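Quinoline 2-oxidoreductase small subunit (Pseudomonas putida, PDB 1T3Q) probably carries electrons through its two [2Fe-2S] clusters, from the molybdenum centre that hydroxylates quinoline toward FAD. Local coordinates at residues S98-C110 with C142-D156. Numbering follows the deposited sequence.
Sequences SFRRHHALQCGFC and CRCTGYETIIDAITD. With FES (Fe2/s2 (inorganic) cluster), chain G; MCN (pterin cytosine dinucleotide), chain N.
Cys107 and Cys144 grip one iron of a [2Fe-2S] cluster, Cys110 and Cys142 the other, illustrating how a Cys-x-x-Cys and a Cys-x-Cys loop share the cluster of the helical domain, as in other molybdenum hydroxylases. Cys142 SG also accepts the backbone N-H of Thr145 almost straight (170°). Beside this centre Gln106 packs its CB on Cys144 CB, while its OE1 accepts the pterin amine N2' of MCN at 2.7 Å; that amine stands 3.3 Å from Cys144 SG.

Behind the cluster, helix 94-101 and the turn after it pack tightly on helix 148-154: Ala104 CB, in the turn, settles against Ala153 and Ile150, and Phe99 CD1 reaches Ala153 CB at 3.7 Å. Ser98 OG donates to Ala153 O at 2.7 Å, and Thr149 OG1 reaches His103 O from above the carbonyl plane.

On the solvent side Arg101 and His102 are partly exposed, and a water lies 3.3 Å from His102 NE2. Arg101 NH1 bridges to Asp156 OD2, above the carboxylate plane, while its NE pairs with Asp97; OD2 also caps Ala158 N of helix 157-164. The His102 ring lays one face over Asp152 O and donates from ND1 to Ser98 O. Losing the ring to an alanine here would probably open a gap beside Asp152 and Ala153 and cost Ser98 O its side-chain donor.

The chemistry suggests that electrons probably pass from pterin by way of Cys144 into the cluster.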
loop_
_atom_site.group_PDB
_atom_site.type_symbol
_atom_site.label_atom_id
_atom_site.label_comp_id
_atom_site.label_asym_id
_atom_site.label_seq_id
_atom_site.Cartn_x
_atom_site.Cartn_y
_atom_site.Cartn_z
ATOM N N SER A 98 17.090 17.954 18.678
ATOM C CA SER A 98 18.400 17.693 19.251
ATOM C C SER A 98 18.833 16.256 18.946
ATOM O O SER A 98 19.991 16.007 18.603
ATOM C CB SER A 98 18.375 17.915 20.757
ATOM O OG SER A 98 19.678 17.805 21.290
ATOM N N PHE A 99 17.910 15.310 19.087
ATOM C CA PHE A 99 18.220 13.908 18.788
ATOM C C PHE A 99 18.746 13.811 17.353
ATOM O O PHE A 99 19.716 13.099 17.077
ATOM C CB PHE A 99 16.959 13.038 18.924
ATOM C CG PHE A 99 16.830 12.352 20.254
ATOM C CD1 PHE A 99 16.816 13.086 21.441
ATOM C CD2 PHE A 99 16.720 10.966 20.324
ATOM C CE1 PHE A 99 16.694 12.451 22.672
ATOM C CE2 PHE A 99 16.597 10.317 21.557
ATOM C CZ PHE A 99 16.583 11.061 22.733
ATOM N N ARG A 100 18.100 14.539 16.446
ATOM C CA ARG A 100 18.482 14.535 15.043
ATOM C C ARG A 100 19.850 15.177 14.817
ATOM O O ARG A 100 20.704 14.608 14.135
ATOM C CB ARG A 100 17.433 15.273 14.207
ATOM C CG ARG A 100 17.678 15.172 12.717
ATOM C CD ARG A 100 16.759 16.082 11.937
ATOM N NE ARG A 100 16.969 15.926 10.502
ATOM C CZ ARG A 100 16.628 16.837 9.598
ATOM N NH1 ARG A 100 16.060 17.971 9.987
ATOM N NH2 ARG A 100 16.855 16.614 8.308
ATOM N N ARG A 101 20.054 16.362 15.387
ATOM C CA ARG A 101 21.326 17.065 15.230
ATOM C C ARG A 101 22.513 16.274 15.770
ATOM O O ARG A 101 23.611 16.341 15.216
ATOM C CB ARG A 101 21.269 18.436 15.923
ATOM C CG ARG A 101 20.382 19.450 15.219
ATOM C CD ARG A 101 20.486 20.844 15.841
ATOM N NE ARG A 101 19.848 20.945 17.154
ATOM C CZ ARG A 101 20.492 20.899 18.314
ATOM N NH1 ARG A 101 19.815 21.005 19.448
ATOM N NH2 ARG A 101 21.811 20.756 18.346
ATOM N N HIS A 102 22.299 15.521 16.844
ATOM C CA HIS A 102 23.376 14.739 17.441
ATOM C C HIS A 102 23.425 13.289 16.972
ATOM O O HIS A 102 24.243 12.513 17.462
ATOM C CB HIS A 102 23.272 14.757 18.972
ATOM C CG HIS A 102 23.645 16.072 19.588
ATOM N ND1 HIS A 102 22.730 17.079 19.808
ATOM C CD2 HIS A 102 24.839 16.549 20.012
ATOM C CE1 HIS A 102 23.345 18.121 20.343
ATOM N NE2 HIS A 102 24.624 17.825 20.478
ATOM N N HIS A 103 22.563 12.934 16.029
ATOM C CA HIS A 103 22.513 11.559 15.523
ATOM C C HIS A 103 22.330 10.614 16.713
ATOM O O HIS A 103 23.166 9.750 16.988
ATOM C CB HIS A 103 23.800 11.222 14.751
ATOM C CG HIS A 103 23.771 9.880 14.079
ATOM N ND1 HIS A 103 22.652 9.395 13.436
ATOM C CD2 HIS A 103 24.735 8.941 13.913
ATOM C CE1 HIS A 103 22.927 8.218 12.902
ATOM N NE2 HIS A 103 24.184 7.919 13.176
ATOM N N ALA A 104 21.218 10.799 17.419
ATOM C CA ALA A 104 20.890 10.003 18.599
ATOM C C ALA A 104 20.024 8.780 18.281
ATOM O O ALA A 104 19.525 8.119 19.185
ATOM C CB ALA A 104 20.181 10.879 19.637
ATOM N N LEU A 105 19.823 8.500 17.000
ATOM C CA LEU A 105 19.047 7.327 16.598
ATOM C C LEU A 105 19.545 6.788 15.252
ATOM O O LEU A 105 20.098 7.515 14.438
ATOM C CB LEU A 105 17.553 7.643 16.480
ATOM C CG LEU A 105 17.165 8.623 15.382
ATOM C CD1 LEU A 105 15.755 8.330 14.892
ATOM C CD2 LEU A 105 17.277 10.047 15.925
ATOM N N GLN A 106 19.330 5.495 15.050
ATOM C CA GLN A 106 19.709 4.804 13.843
ATOM C C GLN A 106 18.496 4.052 13.286
ATOM O O GLN A 106 17.809 4.546 12.373
ATOM C CB GLN A 106 20.899 3.877 14.131
ATOM C CG GLN A 106 22.239 4.633 14.140
ATOM C CD GLN A 106 23.487 3.793 14.375
ATOM O OE1 GLN A 106 23.647 2.710 13.818
ATOM N NE2 GLN A 106 24.397 4.321 15.193
ATOM N N CYS A 107 18.220 2.876 13.836
ATOM C CA CYS A 107 17.063 2.138 13.341
ATOM C C CYS A 107 15.809 2.852 13.855
ATOM O O CYS A 107 14.742 2.769 13.255
ATOM C CB CYS A 107 17.133 0.696 13.842
ATOM S SG CYS A 107 16.564 0.399 15.519
ATOM N N GLY A 108 15.972 3.557 14.973
ATOM C CA GLY A 108 14.871 4.316 15.556
ATOM C C GLY A 108 13.828 3.583 16.388
ATOM O O GLY A 108 12.847 4.185 16.854
ATOM N N PHE A 109 14.036 2.292 16.611
ATOM C CA PHE A 109 13.062 1.507 17.361
ATOM C C PHE A 109 12.956 1.861 18.846
ATOM O O PHE A 109 11.878 1.779 19.433
ATOM C CB PHE A 109 13.373 0.020 17.212
ATOM C CG PHE A 109 12.167 -0.857 17.351
ATOM C CD1 PHE A 109 11.165 -0.824 16.390
ATOM C CD2 PHE A 109 12.025 -1.708 18.440
ATOM C CE1 PHE A 109 10.026 -1.639 16.506
ATOM C CE2 PHE A 109 10.891 -2.525 18.566
ATOM C CZ PHE A 109 9.894 -2.486 17.594
ATOM N N CYS A 110 14.067 2.271 19.446
ATOM C CA CYS A 110 14.099 2.618 20.868
ATOM C C CYS A 110 13.762 4.083 21.113
ATOM O O CYS A 110 13.573 4.497 22.253
ATOM C CB CYS A 110 15.495 2.388 21.420
ATOM S SG CYS A 110 16.695 3.620 20.782
ATOM N N CYS A 142 19.250 0.437 23.775
ATOM C CA CYS A 142 19.470 0.800 22.383
ATOM C C CYS A 142 20.574 -0.133 21.895
ATOM O O CYS A 142 21.616 -0.257 22.537
ATOM C CB CYS A 142 19.935 2.250 22.251
ATOM S SG CYS A 142 20.299 2.732 20.550
ATOM N N ARG A 143 20.331 -0.794 20.771
ATOM C CA ARG A 143 21.299 -1.730 20.211
ATOM C C ARG A 143 22.121 -1.127 19.071
ATOM O O ARG A 143 23.094 -1.735 18.616
ATOM C CB ARG A 143 20.558 -2.971 19.699
ATOM C CG ARG A 143 21.450 -4.116 19.245
ATOM C CD ARG A 143 22.387 -4.551 20.354
ATOM N NE ARG A 143 22.631 -5.993 20.330
ATOM C CZ ARG A 143 23.461 -6.623 21.154
ATOM N NH1 ARG A 143 23.608 -7.938 21.070
ATOM N NH2 ARG A 143 24.155 -5.942 22.060
ATOM N N CYS A 144 21.739 0.068 18.628
ATOM C CA CYS A 144 22.398 0.730 17.501
ATOM C C CYS A 144 23.451 1.797 17.739
ATOM O O CYS A 144 24.503 1.791 17.099
ATOM C CB CYS A 144 21.360 1.419 16.603
ATOM S SG CYS A 144 20.134 0.402 15.808
ATOM N N THR A 145 23.139 2.725 18.638
ATOM C CA THR A 145 23.968 3.910 18.860
ATOM C C THR A 145 25.157 3.965 19.795
ATOM O O THR A 145 26.032 4.819 19.614
ATOM C CB THR A 145 23.057 5.102 19.250
ATOM O OG1 THR A 145 22.596 4.928 20.593
ATOM C CG2 THR A 145 21.858 5.175 18.336
ATOM N N GLY A 146 25.211 3.098 20.794
ATOM C CA GLY A 146 26.317 3.174 21.730
ATOM C C GLY A 146 26.038 4.232 22.795
ATOM O O GLY A 146 26.911 4.568 23.589
ATOM N N TYR A 147 24.823 4.775 22.775
ATOM C CA TYR A 147 24.341 5.757 23.760
ATOM C C TYR A 147 24.951 7.149 23.874
ATOM O O TYR A 147 24.253 8.081 24.277
ATOM C CB TYR A 147 24.391 5.154 25.162
ATOM C CG TYR A 147 23.603 3.880 25.330
ATOM C CD1 TYR A 147 22.212 3.892 25.335
ATOM C CD2 TYR A 147 24.256 2.663 25.499
ATOM C CE1 TYR A 147 21.482 2.712 25.511
ATOM C CE2 TYR A 147 23.540 1.481 25.676
ATOM C CZ TYR A 147 22.159 1.513 25.683
ATOM O OH TYR A 147 21.459 0.348 25.886
ATOM N N GLU A 148 26.230 7.308 23.552
ATOM C CA GLU A 148 26.849 8.619 23.722
ATOM C C GLU A 148 26.094 9.794 23.113
ATOM O O GLU A 148 25.929 10.827 23.763
ATOM C CB GLU A 148 28.293 8.629 23.207
ATOM C CG GLU A 148 28.968 9.979 23.455
ATOM C CD GLU A 148 30.445 9.991 23.141
ATOM O OE1 GLU A 148 31.034 11.095 23.144
ATOM O OE2 GLU A 148 31.020 8.910 22.899
ATOM N N THR A 149 25.611 9.639 21.883
ATOM C CA THR A 149 24.909 10.733 21.232
ATOM C C THR A 149 23.529 11.031 21.818
ATOM O O THR A 149 23.005 12.127 21.636
ATOM C CB THR A 149 24.800 10.496 19.708
ATOM O OG1 THR A 149 24.284 9.183 19.454
ATOM C CG2 THR A 149 26.178 10.634 19.058
ATOM N N ILE A 150 22.934 10.057 22.501
ATOM C CA ILE A 150 21.640 10.279 23.137
ATOM C C ILE A 150 21.910 11.159 24.363
ATOM O O ILE A 150 21.127 12.067 24.679
ATOM C CB ILE A 150 20.986 8.945 23.582
ATOM C CG1 ILE A 150 20.554 8.147 22.350
ATOM C CG2 ILE A 150 19.782 9.220 24.474
ATOM C CD1 ILE A 150 20.056 6.742 22.663
ATOM N N ILE A 151 23.026 10.895 25.040
ATOM C CA ILE A 151 23.404 11.683 26.214
ATOM C C ILE A 151 23.691 13.103 25.717
ATOM O O ILE A 151 23.292 14.088 26.345
ATOM C CB ILE A 151 24.671 11.118 26.905
ATOM C CG1 ILE A 151 24.478 9.636 27.242
ATOM C CG2 ILE A 151 24.974 11.902 28.183
ATOM C CD1 ILE A 151 23.300 9.336 28.151
ATOM N N ASP A 152 24.375 13.199 24.580
ATOM C CA ASP A 152 24.699 14.495 23.984
ATOM C C ASP A 152 23.422 15.276 23.682
ATOM O O ASP A 152 23.324 16.465 23.982
ATOM C CB ASP A 152 25.455 14.319 22.662
ATOM C CG ASP A 152 26.834 13.711 22.835
ATOM O OD1 ASP A 152 27.420 13.316 21.804
ATOM O OD2 ASP A 152 27.340 13.637 23.975
ATOM N N ALA A 153 22.454 14.602 23.068
ATOM C CA ALA A 153 21.196 15.233 22.693
ATOM C C ALA A 153 20.415 15.778 23.885
ATOM O O ALA A 153 19.925 16.907 23.842
ATOM C CB ALA A 153 20.324 14.248 21.905
ATOM N N ILE A 154 20.311 14.982 24.945
ATOM C CA ILE A 154 19.567 15.384 26.135
ATOM C C ILE A 154 20.205 16.537 26.917
ATOM O O ILE A 154 19.498 17.330 27.541
ATOM C CB ILE A 154 19.366 14.178 27.081
ATOM C CG1 ILE A 154 18.546 13.104 26.362
ATOM C CG2 ILE A 154 18.668 14.622 28.372
ATOM C CD1 ILE A 154 18.504 11.769 27.077
ATOM N N THR A 155 21.530 16.635 26.871
ATOM C CA THR A 155 22.238 17.690 27.590
ATOM C C THR A 155 22.542 18.906 26.727
ATOM O O THR A 155 23.238 19.821 27.163
ATOM C CB THR A 155 23.569 17.172 28.186
ATOM O OG1 THR A 155 24.366 16.579 27.151
ATOM C CG2 THR A 155 23.301 16.144 29.271
ATOM N N ASP A 156 22.023 18.910 25.504
ATOM C CA ASP A 156 22.232 20.022 24.579
ATOM C C ASP A 156 21.665 21.293 25.211
ATOM O O ASP A 156 20.556 21.285 25.744
ATOM C CB ASP A 156 21.517 19.740 23.255
ATOM C CG ASP A 156 21.773 20.810 22.214
ATOM O OD1 ASP A 156 22.717 20.648 21.416
ATOM O OD2 ASP A 156 21.031 21.820 22.197
HETATM FE FE1 FES G . 18.148 1.201 16.998
HETATM FE FE2 FES G . 18.193 2.507 19.370
HETATM S S1 FES G . 18.300 3.465 17.407
HETATM S S2 FES G . 17.832 0.347 18.995
HETATM N N1 MCN N . 29.299 4.898 5.537
HETATM C C2 MCN N . 29.754 6.189 5.113
HETATM N N3 MCN N . 30.995 6.155 4.496
HETATM C C4 MCN N . 31.786 5.032 4.279
HETATM C C5 MCN N . 31.274 3.738 4.746
HETATM C C6 MCN N . 30.047 3.674 5.362
HETATM O O2 MCN N . 29.095 7.184 5.321
HETATM N N4 MCN N . 32.951 5.119 3.673
HETATM C "C1'" MCN N . 27.874 4.887 6.205
HETATM C C2D MCN N . 26.738 4.465 5.166
HETATM O "O2'" MCN N . 25.489 5.183 5.470
HETATM C "C3'" MCN N . 26.662 2.962 5.328
HETATM C C4D MCN N . 26.882 2.723 6.803
HETATM O O4D MCN N . 27.723 3.896 7.262
HETATM O "O3'" MCN N . 25.342 2.481 4.891
HETATM C "C5'" MCN N . 27.430 1.318 7.184
HETATM O "O5'" MCN N . 28.562 1.124 6.373
HETATM P PA MCN N . 28.780 -0.104 5.406
HETATM O O1A MCN N . 28.676 0.441 4.015
HETATM O O2A MCN N . 30.057 -0.754 5.912
HETATM O O3A MCN N . 27.719 -1.320 5.614
HETATM P PB MCN N . 26.184 -1.464 5.180
HETATM O O1B MCN N . 26.108 -2.615 4.231
HETATM O O2B MCN N . 25.619 -0.151 4.725
HETATM O O3B MCN N . 25.443 -1.825 6.557
HETATM C C10 MCN N . 25.435 -3.142 7.047
HETATM C "C9'" MCN N . 26.393 -3.155 8.193
HETATM C "C8'" MCN N . 26.302 -4.589 8.765
HETATM S "S8'" MCN N . 26.807 -5.890 7.648
HETATM C "C7'" MCN N . 25.914 -4.922 9.999
HETATM S "S7'" MCN N . 25.797 -6.586 10.635
HETATM C "C6'" MCN N . 25.450 -3.769 10.952
HETATM C C7 MCN N . 26.107 -2.468 10.579
HETATM O "O9'" MCN N . 25.901 -2.163 9.209
HETATM N "N5'" MCN N . 23.930 -3.832 10.949
HETATM C C4A MCN N . 23.432 -2.577 11.482
HETATM N "N8'" MCN N . 25.539 -1.341 11.394
HETATM C C4B MCN N . 24.160 -1.404 11.752
HETATM N "N1'" MCN N . 23.631 -0.195 12.272
HETATM C "C2'" MCN N . 22.300 -0.218 12.520
HETATM N "N2'" MCN N . 21.751 0.905 13.031
HETATM N "N3'" MCN N . 21.499 -1.311 12.259
HETATM C "C4'" MCN N . 21.962 -2.567 11.717
HETATM O "O4'" MCN N . 21.195 -3.477 11.517
HETATM O O HOH W 1 25.686 20.431 22.142
#